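Local coordinates for phosphoribosyl-glycinamide (GAR) synthetase (Cryptococcus neoformans var. grubii serotype A, PDB 7LVO), which carries out, as the N-terminal half of a bifunctional enzyme, the ATP-dependent joining of glycine to 5-phosphoribosylamine, the second step of de novo purine biosynthesis, at residues I241-P254 with C293-R306. Residues are numbered along the deposited sequence; the frame is centred on the assembly and turned at random.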
# COMPACT_ATOMS: atom_id res chain seq x y z
N ILE A 241 0.07 8.29 10.30
CA ILE A 241 -0.20 8.91 9.01
C ILE A 241 0.56 8.14 7.94
O ILE A 241 1.59 7.52 8.20
CB ILE A 241 0.18 10.41 8.98
CG1 ILE A 241 1.68 10.59 9.21
CG2 ILE A 241 -0.62 11.18 10.01
CD1 ILE A 241 2.16 12.02 9.01
N SER A 242 0.03 8.18 6.72
CA SER A 242 0.66 7.56 5.56
C SER A 242 1.17 8.66 4.63
O SER A 242 0.42 9.58 4.29
CB SER A 242 -0.33 6.66 4.82
OG SER A 242 -0.77 5.58 5.65
N VAL A 243 2.43 8.55 4.23
CA VAL A 243 3.05 9.49 3.30
C VAL A 243 3.52 8.69 2.09
O VAL A 243 4.50 7.96 2.17
CB VAL A 243 4.22 10.26 3.94
CG1 VAL A 243 4.83 11.22 2.93
CG2 VAL A 243 3.75 11.00 5.18
N LEU A 244 2.80 8.83 0.98
CA LEU A 244 3.17 8.21 -0.29
C LEU A 244 3.92 9.21 -1.15
O LEU A 244 3.52 10.37 -1.27
CB LEU A 244 1.92 7.71 -1.03
CG LEU A 244 1.22 6.50 -0.42
CD1 LEU A 244 0.49 6.88 0.86
CD2 LEU A 244 0.26 5.89 -1.44
N ALA A 245 5.01 8.74 -1.77
CA ALA A 245 5.88 9.61 -2.56
C ALA A 245 6.42 8.85 -3.76
O ALA A 245 6.89 7.72 -3.62
CB ALA A 245 7.04 10.14 -1.70
N PHE A 246 6.36 9.48 -4.93
CA PHE A 246 6.98 8.94 -6.13
C PHE A 246 8.48 9.18 -6.08
O PHE A 246 8.94 10.23 -5.63
CB PHE A 246 6.40 9.59 -7.38
CG PHE A 246 4.93 9.36 -7.56
CD1 PHE A 246 4.46 8.23 -8.21
CD2 PHE A 246 4.00 10.28 -7.08
CE1 PHE A 246 3.10 8.02 -8.38
CE2 PHE A 246 2.65 10.07 -7.23
CZ PHE A 246 2.19 8.94 -7.89
N SER A 247 9.25 8.20 -6.57
CA SER A 247 10.70 8.28 -6.53
C SER A 247 11.29 7.72 -7.82
O SER A 247 10.85 6.67 -8.31
CB SER A 247 11.27 7.50 -5.34
OG SER A 247 12.68 7.44 -5.39
N ASP A 248 12.29 8.42 -8.35
CA ASP A 248 13.06 7.93 -9.49
C ASP A 248 14.51 7.62 -9.12
O ASP A 248 15.36 7.51 -10.01
CB ASP A 248 12.99 8.93 -10.64
CG ASP A 248 13.86 10.16 -10.42
OD1 ASP A 248 14.48 10.31 -9.33
OD2 ASP A 248 13.93 11.00 -11.35
N GLY A 249 14.80 7.48 -7.82
CA GLY A 249 16.12 7.23 -7.33
C GLY A 249 16.86 8.48 -6.88
O GLY A 249 17.74 8.40 -6.02
N TYR A 250 16.52 9.62 -7.46
CA TYR A 250 17.06 10.92 -7.06
C TYR A 250 15.94 11.85 -6.60
O TYR A 250 15.96 12.32 -5.46
CB TYR A 250 17.84 11.57 -8.21
CG TYR A 250 19.31 11.21 -8.27
CD1 TYR A 250 20.22 11.83 -7.43
CD2 TYR A 250 19.79 10.27 -9.18
CE1 TYR A 250 21.58 11.52 -7.48
CE2 TYR A 250 21.13 9.95 -9.25
CZ TYR A 250 22.02 10.58 -8.40
OH TYR A 250 23.35 10.27 -8.46
N THR A 251 14.97 12.12 -7.46
CA THR A 251 13.85 12.97 -7.13
C THR A 251 12.77 12.17 -6.41
O THR A 251 12.50 11.02 -6.76
CB THR A 251 13.28 13.60 -8.41
OG1 THR A 251 14.30 14.36 -9.07
CG2 THR A 251 12.09 14.49 -8.08
N ILE A 252 12.16 12.78 -5.40
CA ILE A 252 11.05 12.18 -4.67
C ILE A 252 9.96 13.24 -4.51
O ILE A 252 10.23 14.33 -4.00
CB ILE A 252 11.49 11.62 -3.31
CG1 ILE A 252 10.28 11.02 -2.58
CG2 ILE A 252 12.16 12.70 -2.47
CD1 ILE A 252 10.65 10.12 -1.42
N VAL A 253 8.75 12.91 -4.96
CA VAL A 253 7.63 13.84 -4.94
C VAL A 253 6.53 13.27 -4.05
O VAL A 253 5.87 12.29 -4.43
CB VAL A 253 7.09 14.11 -6.35
CG1 VAL A 253 5.89 15.04 -6.31
CG2 VAL A 253 8.20 14.69 -7.24
N PRO A 254 6.30 13.83 -2.87
CA PRO A 254 5.25 13.27 -1.99
C PRO A 254 3.86 13.62 -2.47
O PRO A 254 3.62 14.64 -3.12
CB PRO A 254 5.54 13.92 -0.62
CG PRO A 254 6.90 14.55 -0.74
CD PRO A 254 7.08 14.89 -2.20
N CYS A 293 8.85 15.04 8.07
CA CYS A 293 8.81 13.75 7.38
C CYS A 293 9.66 13.78 6.12
O CYS A 293 10.44 12.86 5.86
CB CYS A 293 7.37 13.38 7.04
SG CYS A 293 6.31 13.04 8.44
N VAL A 294 9.52 14.84 5.32
CA VAL A 294 10.26 14.92 4.06
C VAL A 294 11.75 15.07 4.33
O VAL A 294 12.58 14.33 3.79
CB VAL A 294 9.72 16.07 3.20
CG1 VAL A 294 10.60 16.28 1.97
CG2 VAL A 294 8.28 15.79 2.79
N LYS A 295 12.12 16.04 5.17
CA LYS A 295 13.53 16.37 5.35
C LYS A 295 14.26 15.35 6.22
O LYS A 295 15.46 15.14 6.04
CB LYS A 295 13.68 17.76 5.97
CG LYS A 295 13.28 18.91 5.05
CD LYS A 295 14.12 18.92 3.78
CE LYS A 295 14.07 20.27 3.10
NZ LYS A 295 14.78 21.31 3.89
N ASP A 296 13.57 14.73 7.17
CA ASP A 296 14.22 13.84 8.13
C ASP A 296 14.07 12.36 7.78
O ASP A 296 14.79 11.54 8.37
CB ASP A 296 13.65 14.08 9.53
CG ASP A 296 13.79 15.52 9.98
OD1 ASP A 296 14.40 16.32 9.23
OD2 ASP A 296 13.29 15.85 11.07
N VAL A 297 13.18 12.00 6.86
CA VAL A 297 12.93 10.60 6.55
C VAL A 297 13.02 10.35 5.05
O VAL A 297 13.87 9.59 4.58
CB VAL A 297 11.56 10.14 7.10
CG1 VAL A 297 11.24 8.73 6.65
CG2 VAL A 297 11.54 10.25 8.62
N LEU A 298 12.12 10.97 4.28
CA LEU A 298 11.99 10.64 2.86
C LEU A 298 13.30 10.90 2.11
O LEU A 298 13.84 10.02 1.45
CB LEU A 298 10.84 11.44 2.25
CG LEU A 298 9.45 10.82 2.39
CD1 LEU A 298 9.12 10.52 3.84
CD2 LEU A 298 8.40 11.74 1.78
N GLU A 299 13.81 12.13 2.20
CA GLU A 299 15.03 12.44 1.46
C GLU A 299 16.23 11.68 2.01
O GLU A 299 17.01 11.13 1.21
CB GLU A 299 15.26 13.96 1.46
CG GLU A 299 14.28 14.71 0.57
CD GLU A 299 14.39 16.22 0.69
OE1 GLU A 299 15.10 16.70 1.59
OE2 GLU A 299 13.75 16.91 -0.13
N PRO A 300 16.45 11.61 3.32
CA PRO A 300 17.52 10.73 3.82
C PRO A 300 17.34 9.28 3.42
O PRO A 300 18.33 8.56 3.24
CB PRO A 300 17.44 10.90 5.35
CG PRO A 300 16.85 12.26 5.53
CD PRO A 300 15.88 12.45 4.39
N THR A 301 16.09 8.82 3.26
CA THR A 301 15.87 7.45 2.82
C THR A 301 16.31 7.27 1.37
O THR A 301 17.05 6.33 1.05
CB THR A 301 14.39 7.07 2.98
OG1 THR A 301 14.05 7.04 4.37
CG2 THR A 301 14.12 5.71 2.36
N ILE A 302 15.88 8.16 0.48
CA ILE A 302 16.23 8.04 -0.93
C ILE A 302 17.73 8.19 -1.12
O ILE A 302 18.36 7.43 -1.87
CB ILE A 302 15.45 9.07 -1.77
CG1 ILE A 302 13.95 8.80 -1.69
CG2 ILE A 302 15.93 9.05 -3.22
CD1 ILE A 302 13.54 7.41 -2.13
N LYS A 303 18.34 9.17 -0.44
CA LYS A 303 19.79 9.33 -0.52
C LYS A 303 20.50 8.12 0.06
O LYS A 303 21.50 7.64 -0.49
CB LYS A 303 20.22 10.61 0.21
CG LYS A 303 21.71 10.89 0.11
CD LYS A 303 22.14 11.98 1.09
CE LYS A 303 21.49 13.32 0.77
NZ LYS A 303 21.98 14.40 1.67
N GLY A 304 20.01 7.61 1.20
CA GLY A 304 20.66 6.48 1.82
C GLY A 304 20.66 5.24 0.95
O GLY A 304 21.63 4.47 0.95
N MET A 305 19.58 5.04 0.18
CA MET A 305 19.52 3.87 -0.69
C MET A 305 20.56 3.95 -1.80
O MET A 305 21.16 2.93 -2.17
CB MET A 305 18.11 3.73 -1.27
CG MET A 305 17.04 3.38 -0.24
SD MET A 305 17.30 1.76 0.53
CE MET A 305 16.69 0.68 -0.77
N ARG A 306 20.80 5.14 -2.34
CA ARG A 306 21.89 5.30 -3.31
C ARG A 306 23.24 5.00 -2.66
O ARG A 306 24.05 4.24 -3.20
CB ARG A 306 21.89 6.71 -3.90
CG ARG A 306 20.74 7.01 -4.83
CD ARG A 306 21.08 8.16 -5.79
NE ARG A 306 21.60 9.33 -5.08
CZ ARG A 306 20.84 10.24 -4.48
NH1 ARG A 306 19.52 10.13 -4.45
NH2 ARG A 306 21.42 11.29 -3.89
O HOH W 1 17.56 6.22 -4.14
O HOH W 2 17.93 12.23 -3.53
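Tyr250 and Arg306 close one end of this contact as a stacked pair: the guanidinium is stacked over one face of the phenol ring, centres 3.9 Å apart and planes 20° from parallel, and Arg306 CD rests over the same ring in a CH-pi contact. A bend at chi3 (-51°) turns the guanidinium back toward the hairpin, where NH1 meets Gly249 O in the carbonyl plane, on a lone pair, at 2.9 Å. That oxygen also accepts from a water shared with Ile302 O. A second water links Arg306 NH1 to Tyr250 O; the two NH1 bonds and the stack help hold the guanidinium's rotation. Within the turn, Asp248 OD1 accepts the backbone N-H of Tyr250, an Asx turn, and that of Thr251, which extends it to an Asx motif. The hairpin supplies the outer strand 252-254 and its neighbour 241-248 of a four-stranded antiparallel sheet in the ATP-grasp domain, and helix 293-306 runs along one face, 25° from parallel to strand 241-248. Ile302 fills the middle, with CG1 3.6 Å from Ile252 CD1 and its CD1 against Ser247, whose OG is hydrogen-bonded to Phe312 O. Farther along, Leu298 CD2 touches both Val243 CG1 (3.8 Å) and Pro254 CG (4.1 Å).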